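Local coordinates for protein cyanuric acid amidohydrolase (Azorhizobium caulinodans, PDB 4NQ3) that catalyses the hydrolytic opening of the s-triazine ring of cyanuric acid, giving carboxybiuret, which decarboxylates to biuret, as a step in atrazine degradation, at residues I9-P14 and P88-F93; D15-L20 and Q57-L62; G81-M86 and P309-R314; P118-G123 and R171-A176; L283-P288 and Y331-G336. All coordinates share one frame; numbering follows the deposited sequence.

Contact 1 of 5, residues I9-P14 and P88-F93; sequences IATASP and PHFLVF
T11 lays its methyl group over one face of the F90 ring: CG2 of T11 stands 3.5 Å from the centroid of the F90 ring, 26° off the ring normal, a CH-pi contact. The methyl is displaced toward the rim on the CD2 and CE2 side, and the two side chains cross at about a right angle. The torsion of T11 (chi1 66°) sets CG2 anti to the carbonyl carbon and aims it at the ring, while OG1 turns toward P88, 3.9 Å from CB of P88. At the ring edge, near its plane, lies the carbonyl oxygen of P14, so both sides of the bend after strand 2-10 touch the ring.

Before that bend the two segments form a short antiparallel ladder. I9 and F90 are a hydrogen-bonded pair, with I9 N to F90 O at 2.9 Å and F90 N to I9 O at 2.8 Å, both nearly straight. A10 and H89 follow as a non-hydrogen-bonded pair on the other face. CD1 of I9 also lies 4.3 Å from CG2 of V92. R298 of a second subunit donates to the T11 carbonyl.

Strand 2-10 lies at one edge of this chain's four-stranded mixed sheet, and strand 89-97 separates it from strand 34-41, where F90 and V92 both rest on I37. The P14 ring packs on S51 and F54 of helix 51-67, while the chain runs on into helix 18-25.

Contact 2 of 5, residues D15-L20 and Q57-L62; sequences DDVSGL and QSLQML
Two helices covering one face of a four-stranded mixed sheet meet here, where V17, the N-cap residue of helix 18-25, and L20 in its first turn pack on S58, L59 and L62 of helix 51-67. No hydrogen bond crosses the contact, which is chiefly apolar. The two branches of V17 divide the work: CG1 of V17 lies 3.8 Å from CD2 of L59, and CG2 of V17 approaches CD1 of L62 to 3.5 Å. In both pairs the side chains run past each other in opposite directions. L20 instead crosses L59 at about a right angle, its CD2 3.7 Å from CD2 of L59; with CG of L20 opposite the backbone N (chi1 171°), the branch extends toward helix 51-67. L20 and L59 both also rest on I37 of strand 34-41.

At the D15 end, CB of D15 lies in van der Waals contact, 3.3 Å from OG of S58, whose hydroxyl is hydrogen-bonded to F54 O one turn back. The entry into helix 18-25 is shaped by an Asx turn: OD1 of D16 accepts S18 N at 3.0 Å from above the carboxylate plane, and it receives S18 OG at 2.6 Å through its syn lone pair.

Contact 3 of 5, residues G81-M86 and P309-R314; sequences GTEGGM and PTRHAR. With BR8 (barbituric acid), chain C.
E83 carries the tight half of this contact, its carboxylate gripped by two arginines of helix 309-325, whereas M86, modelled as selenomethionine, touches the helix loosely. R314 takes the carboxylate side-on, NE to OE1 of E83 at 2.8 Å and NH2 to OE2 of E83 at 2.9 Å, both bonds close to straight and the two planes only 24° apart. R311 NH1 adds a further salt bridge to OE2 of E83, but it is modelled too short for its detail to be more than doubtful.

The three residues make a salt-bridge network joining the loop after strand 75-80 to the start of helix 309-325. It probably helps to orient a substrate-binding arginine: with NE and NH2 held by E83, R314 turns NH1 to O4 of barbituric acid at 2.8 Å. G81 CA covers one face of that guanidinium and T310 O the other, the latter 3.8 Å above the plane.

Beyond E83 the loop turns back through a type II' beta turn, E83 to M86, closed by M86 N to E83 O. Here the packing thins: CE of M86 comes no nearer than 4.0 Å to R314 O. H312 ND1 is hydrogen-bonded to G84 N of a second subunit.

Contact 4 of 5, residues P118-G123 and R171-A176; sequences PFEALG and RGATTA
E120 and T175 bring their CA atoms to 4.6 Å where two irregular loops run side by side, yet no backbone hydrogen bond links the segments. Helix 162-170 ends in a Schellman motif just before this contact, with G172, at positive phi, as its C-prime residue.

R171 stretches an extended chain from CG to NE across E120. Its NH1 donates to OE1 of E120 at 3.0 Å, meeting the syn side 34° out of the carboxylate plane; the bonds to OE2 are weak, and the two flat groups are turned 45° apart. This is therefore a skewed salt bridge gripped chiefly by one nitrogen. Beside it, CB of E120 packs 4.1 Å from CB of A173. The carbonyl O of F119 lies 3.6 Å from CG2 of T175. Further along, CB of A176 lies 3.6 Å from O of L122.

A glutamine in place of E120 would probably leave the R171 guanidinium without its countercharge and more weakly held. A charged clasp near the surface, together with R124, whose NH1 bonds to both E120 O and T174 O, thus ties together two loops, in one of which A176 touches a second barbituric acid.

Contact 5 of 5, residues L283-P288 and Y331-G336; sequences LAKAEP and YVSGGG. With BR8 (barbituric acid), chain C.
K285 leaves its strand with CG anti to the carbonyl carbon (chi1 -67°) and bends at chi2 and chi3, folding its amine toward S333, whose OG lies anti to its own backbone N (chi1 168°). NZ of K285 thereby reaches OG of S333 at 2.9 Å. It also donates to G335 O at 2.9 Å and to G334 O at 3.0 Å, from above both carbonyl planes, and finds a further partner in C225 O.

Strands 281-286 and 331-334 run parallel, their axes 4.6 Å apart at closest. A284 N to Y331 O, S333 N to A284 O and A286 N to S333 O form the ladder, and G335 N to A286 O continues it past the strand end. L283 lays CD2 3.6 Å from CB of Y331. Toward the ligand, N of G334 donates to O4 of barbituric acid at 2.8 Å. At the far end E287 and G336 belong to the magnesium site, with Q339, G340, P341 and G344.

A methionine in place of K285 would probably leave S333 OG and the G334 and G335 carbonyls without their shared donor, and the backbone there less firmly held. The lysine-serine pair beside the ligand is consistent with one of the three potential Ser-Lys dyads of this threefold-symmetric active site.

Overall arrangement
From the N terminus, contact 1 closes a loop by joining strand 2-10 to strand 89-97, and contact 2 lies within that loop, packing helix 18-25 on helix 51-67; the two touch, I9 CD1 against L20 CA. Contact 3 crosses contact 1, since 81-86 lies between the segments of contact 1 and 309-314 far beyond, and binds the first repeat unit to the third. Contact 4 falls inside the long loop of contact 3 and joins two loops of the middle unit, its centre about 30 Å from that of contact 3. Contact 5 closes a loop of the third unit by pairing strands 281-286 and 331-334; it crosses and touches contact 3, and both meet the same barbituric acid.

Contact 1 of 5, residues I9-P14 and P88-F93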
# COMPACT_ATOMS: atom_id res chain seq x y z
N ILE A 9 5.85 -3.55 -28.29
CA ILE A 9 5.89 -2.10 -28.34
C ILE A 9 5.97 -1.47 -26.94
O ILE A 9 5.16 -1.77 -26.07
CB ILE A 9 4.66 -1.58 -29.10
CG1 ILE A 9 4.67 -2.14 -30.52
CG2 ILE A 9 4.63 -0.04 -29.12
CD1 ILE A 9 3.49 -1.75 -31.36
N ALA A 10 6.96 -0.61 -26.71
CA ALA A 10 7.04 0.11 -25.45
C ALA A 10 5.88 1.14 -25.28
O ALA A 10 5.31 1.61 -26.25
CB ALA A 10 8.35 0.80 -25.33
N THR A 11 5.53 1.46 -24.04
CA THR A 11 4.50 2.46 -23.72
C THR A 11 4.96 3.28 -22.51
O THR A 11 5.51 2.74 -21.54
CB THR A 11 3.15 1.81 -23.37
OG1 THR A 11 3.32 1.07 -22.15
CG2 THR A 11 2.68 0.84 -24.47
N ALA A 12 4.71 4.58 -22.53
CA ALA A 12 5.16 5.42 -21.43
C ALA A 12 4.07 5.62 -20.40
O ALA A 12 4.29 6.22 -19.36
CB ALA A 12 5.62 6.76 -21.96
N SER A 13 2.90 5.04 -20.67
CA SER A 13 1.65 5.44 -20.07
C SER A 13 0.64 4.38 -20.50
O SER A 13 0.81 3.77 -21.57
CB SER A 13 1.25 6.81 -20.60
OG SER A 13 0.21 7.39 -19.83
N PRO A 14 -0.39 4.11 -19.69
CA PRO A 14 -1.39 3.17 -20.18
C PRO A 14 -2.06 3.66 -21.47
O PRO A 14 -2.43 2.85 -22.32
CB PRO A 14 -2.40 3.12 -19.04
CG PRO A 14 -1.58 3.41 -17.83
CD PRO A 14 -0.62 4.46 -18.28
N PRO A 88 6.52 -1.87 -18.60
CA PRO A 88 5.23 -1.78 -19.30
C PRO A 88 5.34 -1.79 -20.82
O PRO A 88 6.12 -1.01 -21.39
CB PRO A 88 4.67 -0.44 -18.80
CG PRO A 88 5.34 -0.23 -17.50
CD PRO A 88 6.71 -0.78 -17.65
N HIS A 89 4.54 -2.64 -21.45
CA HIS A 89 4.56 -2.79 -22.91
C HIS A 89 3.30 -3.44 -23.49
O HIS A 89 2.49 -4.00 -22.76
CB HIS A 89 5.76 -3.62 -23.32
CG HIS A 89 5.71 -5.02 -22.80
ND1 HIS A 89 6.00 -5.32 -21.49
CD2 HIS A 89 5.37 -6.18 -23.40
CE1 HIS A 89 5.87 -6.63 -21.31
NE2 HIS A 89 5.49 -7.17 -22.45
N PHE A 90 3.16 -3.32 -24.81
CA PHE A 90 2.13 -4.05 -25.57
C PHE A 90 2.76 -5.18 -26.39
O PHE A 90 3.87 -5.06 -26.88
CB PHE A 90 1.38 -3.11 -26.52
CG PHE A 90 0.56 -2.08 -25.82
CD1 PHE A 90 -0.12 -2.39 -24.65
CD2 PHE A 90 0.49 -0.79 -26.32
CE1 PHE A 90 -0.87 -1.41 -23.99
CE2 PHE A 90 -0.26 0.20 -25.67
CZ PHE A 90 -0.94 -0.11 -24.51
N LEU A 91 2.04 -6.28 -26.52
CA LEU A 91 2.40 -7.37 -27.40
C LEU A 91 1.35 -7.49 -28.50
O LEU A 91 0.24 -7.96 -28.23
CB LEU A 91 2.46 -8.66 -26.62
CG LEU A 91 3.45 -9.65 -27.13
CD1 LEU A 91 4.75 -8.91 -27.38
CD2 LEU A 91 3.60 -10.71 -26.06
N VAL A 92 1.65 -7.06 -29.72
CA VAL A 92 0.65 -7.14 -30.79
C VAL A 92 0.83 -8.40 -31.62
O VAL A 92 1.93 -8.66 -32.11
CB VAL A 92 0.69 -5.95 -31.73
CG1 VAL A 92 -0.36 -6.13 -32.81
CG2 VAL A 92 0.40 -4.67 -30.96
N PHE A 93 -0.24 -9.16 -31.77
CA PHE A 93 -0.26 -10.41 -32.53
C PHE A 93 -0.97 -10.20 -33.85
O PHE A 93 -2.19 -9.96 -33.87
CB PHE A 93 -0.98 -11.50 -31.73
CG PHE A 93 -0.22 -11.97 -30.53
CD1 PHE A 93 0.76 -12.95 -30.65
CD2 PHE A 93 -0.49 -11.45 -29.28
CE1 PHE A 93 1.47 -13.39 -29.53
CE2 PHE A 93 0.20 -11.89 -28.15
CZ PHE A 93 1.19 -12.86 -28.27

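Contact 2 of 5, residues D15-L20 and Q57-L62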
# COMPACT_ATOMS: atom_id res chain seq x y z
N ASP A 15 -2.17 4.96 -21.64
CA ASP A 15 -2.86 5.51 -22.79
C ASP A 15 -1.92 5.87 -23.91
O ASP A 15 -2.33 6.57 -24.84
CB ASP A 15 -3.65 6.76 -22.41
CG ASP A 15 -2.77 7.87 -21.86
OD1 ASP A 15 -1.70 7.60 -21.29
OD2 ASP A 15 -3.15 9.05 -22.02
N ASP A 16 -0.65 5.46 -23.81
CA ASP A 16 0.36 5.75 -24.85
C ASP A 16 0.30 4.73 -25.99
O ASP A 16 0.89 3.65 -25.93
CB ASP A 16 1.77 5.76 -24.26
CG ASP A 16 2.84 5.99 -25.32
OD1 ASP A 16 2.50 6.57 -26.38
OD2 ASP A 16 4.02 5.63 -25.13
N VAL A 17 -0.43 5.07 -27.04
CA VAL A 17 -0.55 4.14 -28.14
C VAL A 17 0.36 4.64 -29.27
O VAL A 17 0.29 4.17 -30.41
CB VAL A 17 -2.04 3.99 -28.59
CG1 VAL A 17 -2.88 3.42 -27.45
CG2 VAL A 17 -2.62 5.32 -29.02
N SER A 18 1.21 5.60 -28.96
CA SER A 18 2.03 6.24 -29.99
C SER A 18 2.89 5.25 -30.80
O SER A 18 3.11 5.45 -32.00
CB SER A 18 2.91 7.31 -29.35
OG SER A 18 3.92 6.75 -28.53
N GLY A 19 3.38 4.20 -30.16
CA GLY A 19 4.27 3.30 -30.85
C GLY A 19 3.47 2.39 -31.74
O GLY A 19 3.95 1.95 -32.80
N LEU A 20 2.25 2.09 -31.33
CA LEU A 20 1.42 1.26 -32.17
C LEU A 20 0.97 2.08 -33.37
O LEU A 20 0.91 1.56 -34.49
CB LEU A 20 0.23 0.69 -31.40
CG LEU A 20 -0.78 -0.02 -32.31
CD1 LEU A 20 -0.08 -1.03 -33.20
CD2 LEU A 20 -1.87 -0.70 -31.49
N GLN A 57 -9.49 1.45 -23.69
CA GLN A 57 -10.18 2.56 -24.33
C GLN A 57 -9.29 3.20 -25.35
O GLN A 57 -9.71 3.51 -26.45
CB GLN A 57 -10.62 3.58 -23.28
CG GLN A 57 -11.65 4.55 -23.76
CD GLN A 57 -12.13 5.46 -22.65
OE1 GLN A 57 -11.34 6.24 -22.06
NE2 GLN A 57 -13.43 5.40 -22.37
N SER A 58 -8.04 3.40 -24.98
CA SER A 58 -7.10 4.07 -25.86
C SER A 58 -6.84 3.25 -27.09
O SER A 58 -6.76 3.79 -28.21
CB SER A 58 -5.81 4.34 -25.13
OG SER A 58 -6.08 5.23 -24.07
N LEU A 59 -6.70 1.94 -26.89
CA LEU A 59 -6.47 1.04 -27.99
C LEU A 59 -7.70 0.94 -28.87
O LEU A 59 -7.58 0.95 -30.10
CB LEU A 59 -6.07 -0.33 -27.46
CG LEU A 59 -4.60 -0.43 -27.07
CD1 LEU A 59 -4.32 -1.77 -26.37
CD2 LEU A 59 -3.71 -0.22 -28.29
N GLN A 60 -8.88 0.87 -28.25
CA GLN A 60 -10.15 0.81 -28.98
C GLN A 60 -10.32 2.04 -29.89
O GLN A 60 -10.67 1.89 -31.08
CB GLN A 60 -11.32 0.70 -28.02
CG GLN A 60 -11.65 -0.68 -27.53
CD GLN A 60 -12.67 -0.65 -26.36
OE1 GLN A 60 -13.00 0.42 -25.84
NE2 GLN A 60 -13.19 -1.82 -25.98
N MSE A 61 -10.07 3.24 -29.35
CA MSE A 61 -10.09 4.48 -30.13
C MSE A 61 -9.17 4.45 -31.34
O MSE A 61 -9.60 4.77 -32.44
CB MSE A 61 -9.71 5.67 -29.28
CG MSE A 61 -10.81 6.15 -28.38
SE MSE A 61 -10.07 7.48 -27.17
CE MSE A 61 -10.08 8.94 -28.48
N LEU A 62 -7.91 4.07 -31.14
CA LEU A 62 -7.00 3.99 -32.28
C LEU A 62 -7.46 2.94 -33.32
O LEU A 62 -7.45 3.21 -34.53
CB LEU A 62 -5.59 3.65 -31.79
CG LEU A 62 -4.48 3.61 -32.83
CD1 LEU A 62 -3.21 3.72 -32.11
CD2 LEU A 62 -4.50 2.28 -33.48

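Contact 3 of 5, residues G81-M86 and P309-R314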
# COMPACT_ATOMS: atom_id res chain seq x y z
N GLY A 81 -0.19 -4.60 -13.30
CA GLY A 81 0.79 -5.03 -12.32
C GLY A 81 2.18 -5.17 -12.92
O GLY A 81 2.50 -6.22 -13.49
N THR A 82 3.00 -4.13 -12.81
CA THR A 82 4.36 -4.19 -13.31
C THR A 82 5.33 -3.86 -12.17
O THR A 82 6.01 -2.83 -12.18
CB THR A 82 4.58 -3.23 -14.50
OG1 THR A 82 4.53 -1.87 -14.04
CG2 THR A 82 3.51 -3.43 -15.56
N GLU A 83 5.43 -4.77 -11.21
CA GLU A 83 6.21 -4.55 -10.01
C GLU A 83 7.68 -4.82 -10.28
O GLU A 83 8.04 -5.30 -11.36
CB GLU A 83 5.71 -5.43 -8.86
CG GLU A 83 4.29 -5.08 -8.39
CD GLU A 83 3.18 -5.65 -9.30
OE1 GLU A 83 3.49 -6.36 -10.28
OE2 GLU A 83 1.98 -5.41 -9.01
N GLY A 84 8.52 -4.52 -9.30
CA GLY A 84 9.94 -4.72 -9.51
C GLY A 84 10.38 -3.90 -10.70
O GLY A 84 9.98 -2.75 -10.86
N GLY A 85 11.21 -4.49 -11.55
CA GLY A 85 11.73 -3.74 -12.68
C GLY A 85 10.94 -4.00 -13.95
O GLY A 85 11.29 -3.50 -15.01
N MSE A 86 9.88 -4.80 -13.83
CA MSE A 86 9.12 -5.22 -15.01
C MSE A 86 8.66 -4.01 -15.80
O MSE A 86 8.17 -3.05 -15.23
CB MSE A 86 7.92 -6.07 -14.60
CG MSE A 86 7.25 -6.73 -15.77
SE MSE A 86 5.89 -7.93 -15.12
CE MSE A 86 6.23 -7.73 -13.19
N PRO A 309 -0.96 -10.46 -2.42
CA PRO A 309 -0.05 -11.56 -2.77
C PRO A 309 0.44 -11.60 -4.22
O PRO A 309 1.64 -11.65 -4.45
CB PRO A 309 -0.89 -12.80 -2.48
CG PRO A 309 -1.83 -12.36 -1.45
CD PRO A 309 -2.19 -10.95 -1.79
N THR A 310 -0.45 -11.51 -5.19
CA THR A 310 -0.02 -11.54 -6.59
C THR A 310 0.95 -10.43 -6.94
O THR A 310 1.80 -10.60 -7.82
CB THR A 310 -1.18 -11.40 -7.49
OG1 THR A 310 -2.09 -10.47 -6.88
CG2 THR A 310 -1.83 -12.74 -7.67
N ARG A 311 0.80 -9.30 -6.27
CA ARG A 311 1.73 -8.19 -6.42
C ARG A 311 3.17 -8.65 -6.07
O ARG A 311 4.12 -8.37 -6.83
CB ARG A 311 1.30 -7.03 -5.53
CG ARG A 311 1.44 -5.67 -6.14
CD ARG A 311 0.12 -4.94 -6.13
NE ARG A 311 0.29 -3.48 -6.00
CZ ARG A 311 1.07 -2.73 -6.77
NH1 ARG A 311 1.82 -3.26 -7.73
NH2 ARG A 311 1.13 -1.42 -6.57
N HIS A 312 3.31 -9.38 -4.96
CA HIS A 312 4.59 -10.00 -4.59
C HIS A 312 5.04 -10.98 -5.67
O HIS A 312 6.09 -10.81 -6.27
CB HIS A 312 4.49 -10.76 -3.25
CG HIS A 312 4.49 -9.87 -2.04
ND1 HIS A 312 5.63 -9.26 -1.56
CD2 HIS A 312 3.49 -9.52 -1.20
CE1 HIS A 312 5.32 -8.54 -0.49
NE2 HIS A 312 4.03 -8.68 -0.25
N ALA A 313 4.19 -11.98 -5.94
CA ALA A 313 4.53 -13.07 -6.86
C ALA A 313 5.06 -12.54 -8.18
O ALA A 313 6.08 -13.03 -8.69
CB ALA A 313 3.32 -13.97 -7.10
N ARG A 314 4.38 -11.52 -8.71
CA ARG A 314 4.79 -10.93 -9.98
C ARG A 314 6.20 -10.35 -9.90
O ARG A 314 7.07 -10.73 -10.68
CB ARG A 314 3.81 -9.85 -10.43
CG ARG A 314 2.59 -10.33 -11.20
CD ARG A 314 1.87 -9.13 -11.85
NE ARG A 314 1.42 -8.18 -10.85
CZ ARG A 314 0.20 -8.19 -10.33
NH1 ARG A 314 -0.69 -9.09 -10.74
NH2 ARG A 314 -0.13 -7.29 -9.40
N1 BR8 C . -5.17 -9.26 -13.46
C2 BR8 C . -4.22 -8.34 -13.76
O2 BR8 C . -4.59 -7.23 -14.08
N3 BR8 C . -2.90 -8.66 -13.68
C4 BR8 C . -2.46 -9.95 -13.29
O4 BR8 C . -1.26 -10.20 -13.23
C5 BR8 C . -3.43 -11.09 -12.97
C6 BR8 C . -4.85 -10.56 -13.09
O8 BR8 C . -5.78 -11.30 -12.85

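Contact 4 of 5, residues P118-G123 and R171-A176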
# COMPACT_ATOMS: atom_id res chain seq x y z
N PRO A 118 -22.84 -14.11 -16.64
CA PRO A 118 -23.74 -13.92 -15.49
C PRO A 118 -22.95 -13.94 -14.18
O PRO A 118 -22.11 -14.83 -14.02
CB PRO A 118 -24.69 -15.11 -15.56
CG PRO A 118 -24.61 -15.58 -16.99
CD PRO A 118 -23.21 -15.28 -17.45
N PHE A 119 -23.17 -12.97 -13.30
CA PHE A 119 -22.36 -12.85 -12.09
C PHE A 119 -22.42 -14.11 -11.23
O PHE A 119 -21.51 -14.40 -10.45
CB PHE A 119 -22.81 -11.65 -11.27
CG PHE A 119 -22.46 -10.33 -11.88
CD1 PHE A 119 -21.36 -10.21 -12.71
CD2 PHE A 119 -23.26 -9.21 -11.67
CE1 PHE A 119 -21.04 -8.99 -13.28
CE2 PHE A 119 -22.96 -7.99 -12.25
CZ PHE A 119 -21.85 -7.87 -13.06
N GLU A 120 -23.49 -14.88 -11.38
CA GLU A 120 -23.66 -16.07 -10.55
C GLU A 120 -23.03 -17.29 -11.21
O GLU A 120 -23.09 -18.40 -10.67
CB GLU A 120 -25.13 -16.31 -10.25
CG GLU A 120 -25.99 -16.48 -11.48
CD GLU A 120 -26.44 -15.15 -12.08
OE1 GLU A 120 -27.53 -15.12 -12.71
OE2 GLU A 120 -25.73 -14.13 -11.90
N ALA A 121 -22.47 -17.09 -12.40
CA ALA A 121 -21.73 -18.15 -13.07
C ALA A 121 -20.22 -18.07 -12.78
O ALA A 121 -19.50 -19.05 -12.90
CB ALA A 121 -21.99 -18.11 -14.55
N LEU A 122 -19.75 -16.89 -12.39
CA LEU A 122 -18.33 -16.66 -12.17
C LEU A 122 -17.83 -17.60 -11.08
O LEU A 122 -18.49 -17.77 -10.06
CB LEU A 122 -18.06 -15.19 -11.81
CG LEU A 122 -16.62 -14.75 -11.53
CD1 LEU A 122 -16.33 -13.36 -12.12
CD2 LEU A 122 -16.34 -14.76 -10.03
N GLY A 123 -16.70 -18.25 -11.32
CA GLY A 123 -16.15 -19.19 -10.35
C GLY A 123 -16.94 -20.50 -10.26
O GLY A 123 -16.71 -21.31 -9.37
N ARG A 171 -31.58 -9.68 -7.45
CA ARG A 171 -32.48 -10.47 -8.28
C ARG A 171 -32.50 -11.94 -7.89
O ARG A 171 -32.87 -12.80 -8.70
CB ARG A 171 -32.12 -10.34 -9.77
CG ARG A 171 -30.67 -10.52 -10.11
CD ARG A 171 -30.46 -10.35 -11.60
NE ARG A 171 -29.04 -10.18 -11.93
CZ ARG A 171 -28.17 -11.17 -12.11
NH1 ARG A 171 -28.55 -12.44 -11.96
NH2 ARG A 171 -26.90 -10.89 -12.42
N GLY A 172 -32.14 -12.22 -6.64
CA GLY A 172 -32.35 -13.55 -6.07
C GLY A 172 -31.23 -14.55 -6.30
O GLY A 172 -31.36 -15.72 -5.94
N ALA A 173 -30.15 -14.08 -6.92
CA ALA A 173 -28.99 -14.92 -7.20
C ALA A 173 -27.97 -14.83 -6.08
O ALA A 173 -28.02 -13.92 -5.26
CB ALA A 173 -28.34 -14.52 -8.52
N THR A 174 -27.07 -15.81 -6.02
CA THR A 174 -25.89 -15.71 -5.16
C THR A 174 -24.64 -15.70 -6.03
O THR A 174 -24.64 -16.24 -7.13
CB THR A 174 -25.80 -16.86 -4.17
OG1 THR A 174 -25.75 -18.10 -4.88
CG2 THR A 174 -27.01 -16.83 -3.24
N THR A 175 -23.59 -15.05 -5.57
CA THR A 175 -22.33 -15.16 -6.28
C THR A 175 -21.49 -16.13 -5.47
O THR A 175 -21.85 -16.44 -4.33
CB THR A 175 -21.62 -13.81 -6.48
OG1 THR A 175 -21.35 -13.20 -5.21
CG2 THR A 175 -22.46 -12.88 -7.31
N ALA A 176 -20.41 -16.63 -6.06
CA ALA A 176 -19.57 -17.64 -5.43
C ALA A 176 -18.73 -17.04 -4.30
O ALA A 176 -18.11 -17.74 -3.51
CB ALA A 176 -18.70 -18.29 -6.46

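Contact 5 of 5, residues L283-P288 and Y331-G336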
# COMPACT_ATOMS: atom_id res chain seq x y z
N LEU A 283 6.14 -15.14 -21.74
CA LEU A 283 4.84 -15.02 -21.07
C LEU A 283 4.81 -16.00 -19.91
O LEU A 283 5.00 -17.20 -20.11
CB LEU A 283 3.69 -15.32 -22.04
CG LEU A 283 3.90 -14.75 -23.44
CD1 LEU A 283 2.94 -15.39 -24.41
CD2 LEU A 283 3.69 -13.28 -23.42
N ALA A 284 4.58 -15.53 -18.69
CA ALA A 284 4.65 -16.45 -17.56
C ALA A 284 3.59 -16.17 -16.51
O ALA A 284 3.18 -15.02 -16.35
CB ALA A 284 6.01 -16.39 -16.95
N LYS A 285 3.15 -17.21 -15.81
CA LYS A 285 2.27 -17.04 -14.65
C LYS A 285 3.07 -17.17 -13.36
O LYS A 285 3.85 -18.09 -13.20
CB LYS A 285 1.16 -18.06 -14.67
CG LYS A 285 0.19 -17.87 -15.79
CD LYS A 285 -0.64 -16.63 -15.55
CE LYS A 285 -1.26 -16.66 -14.17
NZ LYS A 285 -2.05 -15.41 -13.98
N ALA A 286 2.88 -16.23 -12.44
CA ALA A 286 3.53 -16.32 -11.14
C ALA A 286 2.47 -16.45 -10.07
O ALA A 286 1.45 -15.77 -10.12
CB ALA A 286 4.38 -15.11 -10.88
N GLU A 287 2.71 -17.32 -9.09
CA GLU A 287 1.73 -17.56 -8.05
C GLU A 287 2.37 -17.73 -6.70
O GLU A 287 3.33 -18.48 -6.56
CB GLU A 287 0.91 -18.81 -8.39
CG GLU A 287 -0.19 -19.09 -7.40
CD GLU A 287 -0.92 -20.39 -7.70
OE1 GLU A 287 -0.31 -21.35 -8.22
OE2 GLU A 287 -2.14 -20.43 -7.41
N PRO A 288 1.84 -17.04 -5.68
CA PRO A 288 2.34 -17.35 -4.34
C PRO A 288 1.85 -18.73 -3.93
O PRO A 288 0.67 -19.05 -4.10
CB PRO A 288 1.73 -16.24 -3.47
CG PRO A 288 0.51 -15.82 -4.21
CD PRO A 288 0.83 -15.97 -5.67
N TYR A 331 6.19 -10.43 -20.04
CA TYR A 331 4.79 -10.47 -19.63
C TYR A 331 4.64 -11.47 -18.49
O TYR A 331 4.70 -12.67 -18.69
CB TYR A 331 3.88 -10.83 -20.83
CG TYR A 331 2.41 -11.01 -20.48
CD1 TYR A 331 1.97 -12.17 -19.86
CD2 TYR A 331 1.46 -10.04 -20.78
CE1 TYR A 331 0.64 -12.35 -19.53
CE2 TYR A 331 0.12 -10.22 -20.45
CZ TYR A 331 -0.28 -11.39 -19.82
OH TYR A 331 -1.60 -11.63 -19.46
N VAL A 332 4.51 -10.97 -17.27
CA VAL A 332 4.31 -11.81 -16.09
C VAL A 332 3.00 -11.47 -15.41
O VAL A 332 2.74 -10.32 -15.10
CB VAL A 332 5.42 -11.63 -15.07
CG1 VAL A 332 5.17 -12.52 -13.86
CG2 VAL A 332 6.76 -11.92 -15.71
N SER A 333 2.21 -12.48 -15.13
CA SER A 333 0.84 -12.33 -14.68
C SER A 333 0.65 -13.11 -13.37
O SER A 333 1.13 -14.24 -13.25
CB SER A 333 -0.11 -12.82 -15.76
OG SER A 333 -1.42 -12.93 -15.27
N GLY A 334 -0.02 -12.53 -12.38
CA GLY A 334 -0.09 -13.13 -11.05
C GLY A 334 -1.32 -13.99 -10.83
O GLY A 334 -2.34 -13.77 -11.47
N GLY A 335 -1.24 -14.95 -9.92
CA GLY A 335 -2.37 -15.79 -9.56
C GLY A 335 -2.52 -16.97 -10.50
O GLY A 335 -3.03 -16.85 -11.61
N GLY A 336 -2.09 -18.14 -10.04
CA GLY A 336 -2.04 -19.27 -10.93
C GLY A 336 -2.97 -20.38 -10.54
O GLY A 336 -2.59 -21.57 -10.57
N1 BR8 C . -5.17 -9.26 -13.46
C2 BR8 C . -4.22 -8.34 -13.76
O2 BR8 C . -4.59 -7.23 -14.08
N3 BR8 C . -2.90 -8.66 -13.68
C4 BR8 C . -2.46 -9.95 -13.29
O4 BR8 C . -1.26 -10.20 -13.23
C5 BR8 C . -3.43 -11.09 -12.97
C6 BR8 C . -4.85 -10.56 -13.09
O8 BR8 C . -5.78 -11.30 -12.85